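PDB 1O5K: 4-hydroxy-tetrahydrodipicolinate synthase from Thermotoga maritima, which probably catalyses the condensation of pyruvate with aspartate beta-semialdehyde to 4-hydroxy-tetrahydrodipicolinate, a step in lysine biosynthesis. Local coordinates for residues E33-L38 against E68-R73; V143-V146 against V152-L155; S187-K190 against D195-V198; V267-N272 against I277-R282. All coordinates share one frame; numbering follows the deposited sequence.

How the contacts relate
From the N terminus the chain makes these contacts strictly in series; none encloses or crosses another. Contact 1 spans 29 residues, including strand 49-52, and joins helix 32-44 to helix 64-78 on the outside of the barrel. Contacts 2, 3 and 4 each close a short loop: at the end of strand 141-144, after helix 179-192 and after helix 265-273. Contacts 2 and 3 are neighbours, their centres 14 Å apart, on the far side of the chain's centre from contacts 1 and 4. Contact 4 brings the C-terminal region back to the first barrel helix, where Leu271 CD2 packs 3.9 Å from Leu38 CD1.

Contact 1 (E33-L38 against E68-R73); sequences ESYERL and EKLVSR
Leu70 sets one methyl squarely over a face of the Tyr35 ring, and this CH-pi contact is the tightly packed part of the meeting between 33-38 and 68-73. Leu70 CD1 stands 3.6 Å from the centroid of the Tyr35 ring and only 8° off its normal, nearly equidistant from all six ring carbons. Leucine suits the place because its forked end can press a single methyl onto a flat ring, tyrosine because its ring can be buried while its OH bonds to Thr74. Both side chains also rest on Val52 of strand 49-52, in the layer between the strands and helices of the TIM barrel.

The polar side is looser and partly exposed. An extended Glu36, with CG anti to the backbone N (chi1 169°), reaches across to Arg73 in a salt bridge: Arg73 NH2 donates to Glu36 OE2 over 2.9 Å, almost straight (170°). The oxygen lies in the guanidinium plane, at its edge, yet the donor approaches from above the carboxylate plane. A water accepts from Arg73 NE at 3.1 Å and donates to Glu36 OE2 at 2.7 Å. Two more salt bridges extend the pair: Glu36 OE1 to Arg40 NH2, and Arg73 NH1 to Glu76 OE2 one turn along its own helix. With a leucine in place of Glu36, Arg73 and Arg40 would probably lose the anion they share, and the water one of its two anchors. Arg40, Glu36, Arg73 and Glu76 alternate in charge, which is likely to keep the acids ionised, and Glu76 is itself a ligand of the bound calcium ion.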
loop_
_atom_site.group_PDB
_atom_site.type_symbol
_atom_site.label_atom_id
_atom_site.label_comp_id
_atom_site.label_asym_id
_atom_site.label_seq_id
_atom_site.Cartn_x
_atom_site.Cartn_y
_atom_site.Cartn_z
ATOM N N GLU A 33 6.212 42.166 -4.756
ATOM C CA GLU A 33 5.396 43.045 -3.899
ATOM C C GLU A 33 4.388 42.219 -3.088
ATOM O O GLU A 33 4.234 42.414 -1.883
ATOM C CB GLU A 33 4.693 44.162 -4.688
ATOM N N SER A 34 3.735 41.261 -3.719
ATOM C CA SER A 34 2.883 40.363 -2.976
ATOM C C SER A 34 3.707 39.494 -1.996
ATOM O O SER A 34 3.292 39.263 -0.877
ATOM C CB SER A 34 2.098 39.456 -3.926
ATOM O OG SER A 34 1.116 40.217 -4.624
ATOM N N TYR A 35 4.867 39.034 -2.424
ATOM C CA TYR A 35 5.751 38.219 -1.542
ATOM C C TYR A 35 6.063 38.989 -0.274
ATOM O O TYR A 35 5.950 38.455 0.844
ATOM C CB TYR A 35 7.026 37.904 -2.279
ATOM C CG TYR A 35 7.962 37.018 -1.530
ATOM C CD1 TYR A 35 7.590 35.732 -1.206
ATOM C CD2 TYR A 35 9.179 37.491 -1.072
ATOM C CE1 TYR A 35 8.456 34.876 -0.520
ATOM C CE2 TYR A 35 10.041 36.653 -0.364
ATOM C CZ TYR A 35 9.674 35.365 -0.074
ATOM O OH TYR A 35 10.525 34.522 0.626
ATOM N N GLU A 36 6.451 40.251 -0.427
ATOM C CA GLU A 36 6.834 41.052 0.737
ATOM C C GLU A 36 5.671 41.222 1.753
ATOM O O GLU A 36 5.904 41.145 2.975
ATOM C CB GLU A 36 7.439 42.381 0.305
ATOM C CG GLU A 36 7.598 43.350 1.456
ATOM C CD GLU A 36 8.497 44.527 1.145
ATOM O OE1 GLU A 36 8.588 45.393 2.036
ATOM O OE2 GLU A 36 9.111 44.567 0.049
ATOM N N ARG A 37 4.441 41.374 1.257
ATOM C CA ARG A 37 3.237 41.396 2.111
ATOM C C ARG A 37 3.076 40.101 2.908
ATOM O O ARG A 37 2.664 40.117 4.080
ATOM C CB ARG A 37 1.945 41.585 1.291
ATOM C CG ARG A 37 1.687 42.968 0.781
ATOM C CD ARG A 37 0.193 43.215 0.341
ATOM N NE ARG A 37 -0.254 42.389 -0.795
ATOM C CZ ARG A 37 -0.221 42.770 -2.082
ATOM N NH1 ARG A 37 0.234 43.976 -2.429
ATOM N NH2 ARG A 37 -0.651 41.946 -3.038
ATOM N N LEU A 38 3.354 38.990 2.250
ATOM C CA LEU A 38 3.257 37.680 2.870
ATOM C C LEU A 38 4.350 37.501 3.931
ATOM O O LEU A 38 4.063 37.000 5.014
ATOM C CB LEU A 38 3.302 36.572 1.815
ATOM C CG LEU A 38 2.992 35.187 2.340
ATOM C CD1 LEU A 38 1.642 35.192 3.098
ATOM C CD2 LEU A 38 3.013 34.115 1.222
ATOM N N GLU A 68 17.893 33.859 -6.977
ATOM C CA GLU A 68 18.778 34.851 -6.371
ATOM C C GLU A 68 17.957 36.044 -5.880
ATOM O O GLU A 68 18.118 36.495 -4.748
ATOM C CB GLU A 68 19.869 35.301 -7.347
ATOM C CG GLU A 68 20.569 36.536 -6.820
ATOM C CD GLU A 68 21.835 36.883 -7.554
ATOM O OE1 GLU A 68 22.280 38.034 -7.359
ATOM O OE2 GLU A 68 22.368 36.011 -8.291
ATOM N N LYS A 69 17.033 36.516 -6.712
ATOM C CA LYS A 69 16.226 37.671 -6.364
ATOM C C LYS A 69 15.321 37.406 -5.171
ATOM O O LYS A 69 15.190 38.249 -4.298
ATOM C CB LYS A 69 15.338 38.079 -7.546
ATOM C CG LYS A 69 16.092 38.705 -8.665
ATOM C CD LYS A 69 15.167 38.988 -9.823
ATOM C CE LYS A 69 15.860 39.866 -10.888
ATOM N NZ LYS A 69 14.844 40.472 -11.813
ATOM N N LEU A 70 14.719 36.226 -5.136
ATOM C CA LEU A 70 13.791 35.865 -4.095
ATOM C C LEU A 70 14.563 35.679 -2.789
ATOM O O LEU A 70 14.118 36.143 -1.749
ATOM C CB LEU A 70 13.042 34.591 -4.486
ATOM C CG LEU A 70 11.900 34.127 -3.570
ATOM C CD1 LEU A 70 10.741 35.101 -3.611
ATOM C CD2 LEU A 70 11.401 32.777 -3.985
ATOM N N VAL A 71 15.722 35.011 -2.840
ATOM C CA VAL A 71 16.470 34.752 -1.607
ATOM C C VAL A 71 16.945 36.103 -1.039
ATOM O O VAL A 71 16.807 36.380 0.171
ATOM C CB VAL A 71 17.634 33.797 -1.848
ATOM C CG1 VAL A 71 18.661 33.811 -0.643
ATOM C CG2 VAL A 71 17.068 32.411 -2.128
ATOM N N SER A 72 17.559 36.915 -1.894
ATOM C CA SER A 72 18.101 38.198 -1.453
ATOM C C SER A 72 17.008 39.076 -0.882
ATOM O O SER A 72 17.203 39.724 0.169
ATOM C CB SER A 72 18.797 38.904 -2.614
ATOM O OG SER A 72 19.950 38.144 -2.969
ATOM N N ARG A 73 15.851 39.100 -1.548
ATOM C CA ARG A 73 14.764 39.940 -1.055
ATOM C C ARG A 73 14.228 39.450 0.306
ATOM O O ARG A 73 13.877 40.250 1.141
ATOM C CB ARG A 73 13.628 40.049 -2.062
ATOM C CG ARG A 73 12.563 41.086 -1.692
ATOM C CD ARG A 73 13.188 42.507 -1.522
ATOM N NE ARG A 73 12.312 43.485 -0.884
ATOM C CZ ARG A 73 12.739 44.607 -0.263
ATOM N NH1 ARG A 73 14.034 44.893 -0.154
ATOM N NH2 ARG A 73 11.867 45.452 0.277
HETATM O O HOH W 1 9.607 43.380 -2.319
#

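Contact 2 (V143-V146 against V152-L155); sequences VYNV and VNVL
The carboxamides of Asn145 and Asn153 meet with their planes 43° apart. Asn145 ND2 sends an N-H, lying in its own amide plane, to Asn153 OD1 at 2.9 Å in an almost straight bond; the donor is tilted somewhat from the Asn153 carbonyl plane. Asn176 ND2 bonds to Asn153 OD1 as well, and Asn153 ND2 to Gln181 OE1. The other end of the Asn145 amide is met differently: Val154 N donates to Asn145 OD1 over 2.9 Å from well above the carbonyl plane, 47° out of it. The third flat group, the Tyr144 ring, has Val146 CG1 over one face, offset toward the rim.

With CG anti to the backbone N (chi1 -173°), the Asn145 amide extends toward 152-155, where asparagine fits because it can donate and accept at once. The residue directly follows strand 141-144 at the catalytic, C-terminal end of a TIM-barrel strand. Its neighbour Tyr144, the predicted proton donor and acceptor, points away from 152-155 and packs on Tyr118 of the second subunit. Asn145 therefore ties the strand end to the chain returning from helix 147-150, and Glu174 accepts a further bond from its ND2, so that both ends of this buried amide are held.

A water completes the polar seam. It donates to Val152 O at 2.7 Å and to Asn145 OD1 at 3.2 Å, and accepts from Val146 N at 2.8 Å. The Val154 CG2 methyl lies 3.3 Å from Asn145 OD1, against the oxygen that its own N-H bonds to, and reaches Val143 CG1 at 4.4 Å in a looser, apolar touch.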
loop_
_atom_site.group_PDB
_atom_site.type_symbol
_atom_site.label_atom_id
_atom_site.label_comp_id
_atom_site.label_asym_id
_atom_site.label_seq_id
_atom_site.Cartn_x
_atom_site.Cartn_y
_atom_site.Cartn_z
ATOM N N VAL A 143 18.103 17.912 6.226
ATOM C CA VAL A 143 17.692 16.800 5.353
ATOM C C VAL A 143 16.195 16.911 5.270
ATOM O O VAL A 143 15.517 17.189 6.249
ATOM C CB VAL A 143 18.068 15.446 5.993
ATOM C CG1 VAL A 143 17.436 14.260 5.282
ATOM C CG2 VAL A 143 19.573 15.330 6.081
ATOM N N TYR A 144 15.669 16.679 4.095
ATOM C CA TYR A 144 14.208 16.680 3.902
ATOM C C TYR A 144 13.767 15.353 3.294
ATOM O O TYR A 144 14.126 15.016 2.165
ATOM C CB TYR A 144 13.855 17.853 3.043
ATOM C CG TYR A 144 12.387 17.974 2.590
ATOM C CD1 TYR A 144 11.345 17.427 3.345
ATOM C CD2 TYR A 144 12.084 18.667 1.448
ATOM C CE1 TYR A 144 10.045 17.558 2.930
ATOM C CE2 TYR A 144 10.778 18.819 1.007
ATOM C CZ TYR A 144 9.777 18.259 1.756
ATOM O OH TYR A 144 8.474 18.356 1.384
ATOM N N ASN A 145 12.997 14.612 4.085
ATOM C CA ASN A 145 12.486 13.304 3.741
ATOM C C ASN A 145 11.014 13.380 3.430
ATOM O O ASN A 145 10.212 13.799 4.257
ATOM C CB ASN A 145 12.736 12.326 4.894
ATOM C CG ASN A 145 12.393 10.922 4.535
ATOM O OD1 ASN A 145 12.826 10.423 3.489
ATOM N ND2 ASN A 145 11.594 10.264 5.377
ATOM N N VAL A 146 10.682 12.997 2.208
ATOM C CA VAL A 146 9.272 13.102 1.695
ATOM C C VAL A 146 9.051 12.027 0.637
ATOM O O VAL A 146 8.961 12.299 -0.583
ATOM C CB VAL A 146 8.934 14.544 1.244
ATOM C CG1 VAL A 146 9.797 15.116 0.138
ATOM C CG2 VAL A 146 7.453 14.647 0.868
ATOM N N VAL A 152 11.864 7.702 -2.370
ATOM C CA VAL A 152 12.868 7.117 -1.476
ATOM C C VAL A 152 12.573 7.617 -0.078
ATOM O O VAL A 152 12.169 8.790 0.101
ATOM C CB VAL A 152 14.304 7.500 -1.894
ATOM C CG1 VAL A 152 14.589 8.990 -1.648
ATOM C CG2 VAL A 152 15.278 6.631 -1.122
ATOM N N ASN A 153 12.673 6.711 0.887
ATOM C CA ASN A 153 12.537 7.027 2.306
ATOM C C ASN A 153 13.894 6.914 3.004
ATOM O O ASN A 153 14.561 5.865 2.884
ATOM C CB ASN A 153 11.579 6.053 2.960
ATOM C CG ASN A 153 11.367 6.365 4.410
ATOM O OD1 ASN A 153 11.059 7.481 4.747
ATOM N ND2 ASN A 153 11.557 5.358 5.291
ATOM N N VAL A 154 14.277 7.951 3.741
ATOM C CA VAL A 154 15.479 7.894 4.621
ATOM C C VAL A 154 15.119 7.085 5.834
ATOM O O VAL A 154 14.246 7.497 6.611
ATOM C CB VAL A 154 15.946 9.277 5.163
ATOM C CG1 VAL A 154 17.259 9.137 5.925
ATOM C CG2 VAL A 154 16.105 10.291 4.054
ATOM N N LEU A 155 15.784 5.956 6.032
ATOM C CA LEU A 155 15.479 5.148 7.196
ATOM C C LEU A 155 15.949 5.910 8.417
ATOM O O LEU A 155 16.939 6.640 8.320
ATOM C CB LEU A 155 16.206 3.809 7.143
ATOM C CG LEU A 155 15.776 2.854 6.065
ATOM C CD1 LEU A 155 16.688 1.674 6.077
ATOM C CD2 LEU A 155 14.293 2.410 6.205
HETATM O O HOH W 2 12.328 11.444 0.530
#

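Contact 3 (S187-K190 against D195-V198); sequences SLTK and DFMV
Lys190 reaches Phe196 through a chain that stays extended to CE and then bends at its last torsion (chi4 -75°), turning NZ back onto the backbone of 195-198. Thr189 instead holds OG1 in the crowded position between its backbone N and carbonyl carbon (chi1 60°), where the hydroxyl bonds to Thr185 O one turn earlier. Helix and returning chain belong to a TIM barrel: Met197 bonds through its backbone to Val170 and Ile172, and Val198 to Asp215, so 195-198 fits between strands 169-171 and 216-219 like the strand that ends a beta-alpha-beta crossover.

The buried face of the helix meets this chain through Thr189. Its CB comes to 3.4 Å from Phe196 CD2, approaching the ring obliquely, while its CG2 lies 3.9 Å from Phe196 CE2. Threonine is small enough to admit the large ring, and its polar atom is satisfied within the helix. Thr189 OG1 also packs against Val198 CG2, at 3.4 Å. Phenylalanine in turn supplies bulk between two helices, its ring also touching Ala163 of helix 156-165.

Lysine suits the edge of the packing because its aliphatic length bridges to a polar tip, and NZ also forms a salt bridge with Asp215 OD1, which accepts from Val198 N too. Lys190 NZ donates a short hydrogen bond to Phe196 O at 2.6 Å, in the carbonyl plane, with a C=O...N angle of 156°.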
loop_
_atom_site.group_PDB
_atom_site.type_symbol
_atom_site.label_atom_id
_atom_site.label_comp_id
_atom_site.label_asym_id
_atom_site.label_seq_id
_atom_site.Cartn_x
_atom_site.Cartn_y
_atom_site.Cartn_z
ATOM N N SER A 187 13.766 9.583 17.989
ATOM C CA SER A 187 14.503 8.821 19.020
ATOM C C SER A 187 15.950 8.580 18.580
ATOM O O SER A 187 16.906 8.824 19.326
ATOM C CB SER A 187 13.830 7.454 19.218
ATOM O OG SER A 187 14.626 6.665 20.114
ATOM N N LEU A 188 16.122 8.083 17.359
ATOM C CA LEU A 188 17.453 7.594 16.998
ATOM C C LEU A 188 18.394 8.748 16.691
ATOM O O LEU A 188 19.581 8.668 17.006
ATOM C CB LEU A 188 17.366 6.665 15.821
ATOM C CG LEU A 188 16.786 5.268 16.048
ATOM C CD1 LEU A 188 17.017 4.457 14.807
ATOM C CD2 LEU A 188 17.425 4.550 17.277
ATOM N N THR A 189 17.894 9.811 16.023
ATOM C CA THR A 189 18.782 10.949 15.694
ATOM C C THR A 189 19.271 11.671 16.973
ATOM O O THR A 189 20.449 12.020 17.095
ATOM C CB THR A 189 18.178 11.953 14.702
ATOM O OG1 THR A 189 16.970 12.512 15.234
ATOM C CG2 THR A 189 17.789 11.308 13.354
ATOM N N LYS A 190 18.376 11.840 17.951
ATOM C CA LYS A 190 18.715 12.558 19.155
ATOM C C LYS A 190 19.564 11.739 20.054
ATOM O O LYS A 190 20.336 12.270 20.838
ATOM C CB LYS A 190 17.455 13.036 19.880
ATOM C CG LYS A 190 16.853 14.218 19.121
ATOM C CD LYS A 190 15.591 14.801 19.725
ATOM C CE LYS A 190 14.961 15.884 18.811
ATOM N NZ LYS A 190 15.697 17.221 18.819
ATOM N N ASP A 195 21.436 17.408 20.122
ATOM C CA ASP A 195 21.031 18.721 19.617
ATOM C C ASP A 195 20.482 18.656 18.170
ATOM O O ASP A 195 20.183 19.698 17.564
ATOM C CB ASP A 195 22.254 19.667 19.660
ATOM C CG ASP A 195 23.486 19.025 19.032
ATOM O OD1 ASP A 195 24.271 18.381 19.769
ATOM O OD2 ASP A 195 23.730 19.046 17.818
ATOM N N PHE A 196 20.396 17.441 17.615
ATOM C CA PHE A 196 19.919 17.262 16.243
ATOM C C PHE A 196 18.424 17.596 16.240
ATOM O O PHE A 196 17.688 17.154 17.104
ATOM C CB PHE A 196 20.144 15.850 15.758
ATOM C CG PHE A 196 20.031 15.683 14.253
ATOM C CD1 PHE A 196 21.076 16.067 13.429
ATOM C CD2 PHE A 196 18.902 15.110 13.639
ATOM C CE1 PHE A 196 20.991 15.900 12.024
ATOM C CE2 PHE A 196 18.843 14.907 12.274
ATOM C CZ PHE A 196 19.873 15.301 11.441
ATOM N N MET A 197 18.010 18.419 15.291
ATOM C CA MET A 197 16.647 18.925 15.226
ATOM C C MET A 197 15.785 18.033 14.370
ATOM O O MET A 197 16.229 17.544 13.324
ATOM C CB MET A 197 16.638 20.319 14.633
ATOM C CG MET A 197 17.511 21.317 15.410
ATOM S SD MET A 197 17.057 21.563 17.090
ATOM C CE MET A 197 15.679 22.426 16.905
ATOM N N VAL A 198 14.523 17.850 14.778
ATOM C CA VAL A 198 13.624 17.087 13.987
ATOM C C VAL A 198 12.314 17.885 13.921
ATOM O O VAL A 198 11.676 18.099 14.944
ATOM C CB VAL A 198 13.360 15.678 14.528
ATOM C CG1 VAL A 198 12.383 14.975 13.560
ATOM C CG2 VAL A 198 14.620 14.928 14.683
#

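Contact 4 (V267-N272 against I277-R282); sequences VKAALN and IENELR
Lys268 runs out from helix 265-273 along the chain that folds back over it. Its CB lies 3.9 Å from Ile277 CD1, and its CG packs on the same methyl. CD passes Leu281 CG at 3.8 Å, the two side chains sliding by in opposite directions. A bend about the CG-CD bond (chi3 141°) carries CE past Glu280 O, and NZ donates to Glu280 O over 3.0 Å, in the carbonyl plane. Lysine suits this buried path, its methylenes matching the apolar neighbours and its NZ forming a salt bridge with Glu58, with Thr23 O as a further acceptor. A methionine here would probably leave Glu58 without its cation and Glu280 O without this donor.

One helical turn on, Asn272 ND2 bonds to Ile277 O at 2.8 Å, almost straight (174°), in plane and on a lone pair. The Asn272 amide also rests on Asn279, with Asn272 CG 3.7 Å from Asn279 CB. Between these polar ties the CG1-CD1 arm of Ile277 lies against Lys268 and Leu271, Ile277 CG1 3.7 Å from Leu271 CB; isoleucine suits because these neighbours are aliphatic.

Asn279 centres an inverse gamma turn, a kink that lets 277-282 bend round the helix. This is the loop between helices 265-273 and 290-302 of the C-terminal helical region that follows the TIM barrel in DapA-family enzymes, with the Lys268 side chain about 7 Å from that of Thr56, a predicted pyruvate-binding residue.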
loop_
_atom_site.group_PDB
_atom_site.type_symbol
_atom_site.label_atom_id
_atom_site.label_comp_id
_atom_site.label_asym_id
_atom_site.label_seq_id
_atom_site.Cartn_x
_atom_site.Cartn_y
_atom_site.Cartn_z
ATOM N N VAL A 267 -3.018 26.007 -1.321
ATOM C CA VAL A 267 -2.550 27.158 -0.489
ATOM C C VAL A 267 -2.482 28.479 -1.300
ATOM O O VAL A 267 -2.870 29.565 -0.792
ATOM C CB VAL A 267 -1.255 26.820 0.278
ATOM C CG1 VAL A 267 -0.040 26.775 -0.628
ATOM C CG2 VAL A 267 -1.030 27.834 1.406
ATOM N N LYS A 268 -2.119 28.401 -2.577
ATOM C CA LYS A 268 -2.136 29.595 -3.417
ATOM C C LYS A 268 -3.567 30.079 -3.625
ATOM O O LYS A 268 -3.800 31.264 -3.574
ATOM C CB LYS A 268 -1.390 29.409 -4.742
ATOM C CG LYS A 268 0.125 29.468 -4.585
ATOM C CD LYS A 268 0.860 29.510 -5.900
ATOM C CE LYS A 268 2.034 30.433 -5.832
ATOM N NZ LYS A 268 2.800 30.549 -7.073
ATOM N N ALA A 269 -4.520 29.162 -3.824
ATOM C CA ALA A 269 -5.942 29.578 -3.983
ATOM C C ALA A 269 -6.462 30.247 -2.691
ATOM O O ALA A 269 -7.140 31.252 -2.741
ATOM C CB ALA A 269 -6.823 28.414 -4.430
ATOM N N ALA A 270 -6.065 29.704 -1.547
ATOM C CA ALA A 270 -6.359 30.258 -0.234
ATOM C C ALA A 270 -5.767 31.677 -0.039
ATOM O O ALA A 270 -6.468 32.615 0.373
ATOM C CB ALA A 270 -5.845 29.278 0.871
ATOM N N LEU A 271 -4.482 31.840 -0.348
ATOM C CA LEU A 271 -3.827 33.162 -0.266
ATOM C C LEU A 271 -4.496 34.173 -1.190
ATOM O O LEU A 271 -4.670 35.377 -0.839
ATOM C CB LEU A 271 -2.344 33.017 -0.563
ATOM C CG LEU A 271 -1.606 32.343 0.628
ATOM C CD1 LEU A 271 -0.238 31.917 0.152
ATOM C CD2 LEU A 271 -1.473 33.274 1.771
ATOM N N ASN A 272 -4.923 33.709 -2.346
ATOM C CA ASN A 272 -5.663 34.607 -3.239
ATOM C C ASN A 272 -7.035 35.041 -2.666
ATOM O O ASN A 272 -7.434 36.246 -2.724
ATOM C CB ASN A 272 -5.843 33.941 -4.605
ATOM C CG ASN A 272 -6.652 34.777 -5.568
ATOM O OD1 ASN A 272 -7.731 34.373 -5.970
ATOM N ND2 ASN A 272 -6.123 35.934 -5.972
ATOM N N ILE A 277 -2.092 37.281 -2.874
ATOM C CA ILE A 277 -1.388 36.952 -4.126
ATOM C C ILE A 277 -2.415 36.725 -5.232
ATOM O O ILE A 277 -3.622 36.591 -4.952
ATOM C CB ILE A 277 -0.511 35.704 -3.954
ATOM C CG1 ILE A 277 -1.365 34.430 -3.820
ATOM C CG2 ILE A 277 0.407 35.838 -2.791
ATOM C CD1 ILE A 277 -0.504 33.120 -3.933
ATOM N N GLU A 278 -1.937 36.712 -6.472
ATOM C CA GLU A 278 -2.708 36.219 -7.594
ATOM C C GLU A 278 -2.645 34.706 -7.549
ATOM O O GLU A 278 -1.713 34.123 -6.978
ATOM C CB GLU A 278 -2.135 36.662 -8.932
ATOM C CG GLU A 278 -1.913 38.145 -9.092
ATOM C CD GLU A 278 -3.199 38.926 -9.248
ATOM O OE1 GLU A 278 -4.299 38.341 -9.291
ATOM O OE2 GLU A 278 -3.092 40.158 -9.286
ATOM N N ASN A 279 -3.683 34.068 -8.073
ATOM C CA ASN A 279 -3.795 32.623 -8.035
ATOM C C ASN A 279 -3.114 32.050 -9.301
ATOM O O ASN A 279 -3.785 31.610 -10.226
ATOM C CB ASN A 279 -5.251 32.229 -7.931
ATOM C CG ASN A 279 -5.456 30.747 -7.754
ATOM O OD1 ASN A 279 -6.528 30.204 -8.033
ATOM N ND2 ASN A 279 -4.464 30.100 -7.318
ATOM N N GLU A 280 -1.777 32.146 -9.348
ATOM C CA GLU A 280 -1.023 31.774 -10.556
ATOM C C GLU A 280 0.028 30.777 -10.129
ATOM O O GLU A 280 0.677 30.966 -9.089
ATOM C CB GLU A 280 -0.299 32.968 -11.167
ATOM C CG GLU A 280 -1.153 33.974 -11.885
ATOM C CD GLU A 280 -0.312 34.891 -12.746
ATOM O OE1 GLU A 280 0.765 34.472 -13.268
ATOM O OE2 GLU A 280 -0.731 36.029 -12.892
ATOM N N LEU A 281 0.205 29.744 -10.954
ATOM C CA LEU A 281 1.217 28.735 -10.739
ATOM C C LEU A 281 1.944 28.547 -12.051
ATOM O O LEU A 281 1.502 29.011 -13.084
ATOM C CB LEU A 281 0.594 27.396 -10.321
ATOM C CG LEU A 281 -0.070 27.491 -8.931
ATOM C CD1 LEU A 281 -1.545 27.638 -8.981
ATOM C CD2 LEU A 281 0.359 26.376 -7.999
ATOM N N ARG A 282 3.094 27.899 -12.005
ATOM C CA ARG A 282 3.744 27.566 -13.275
ATOM C C ARG A 282 3.571 26.073 -13.661
ATOM O O ARG A 282 3.648 25.159 -12.777
ATOM C CB ARG A 282 5.211 27.879 -13.153
ATOM C CG ARG A 282 5.472 29.352 -13.149
ATOM C CD ARG A 282 6.928 29.689 -13.057
ATOM N NE ARG A 282 7.145 31.134 -13.090
ATOM C CZ ARG A 282 8.324 31.707 -12.903
ATOM N NH1 ARG A 282 9.413 30.968 -12.693
ATOM N NH2 ARG A 282 8.425 33.016 -12.965
#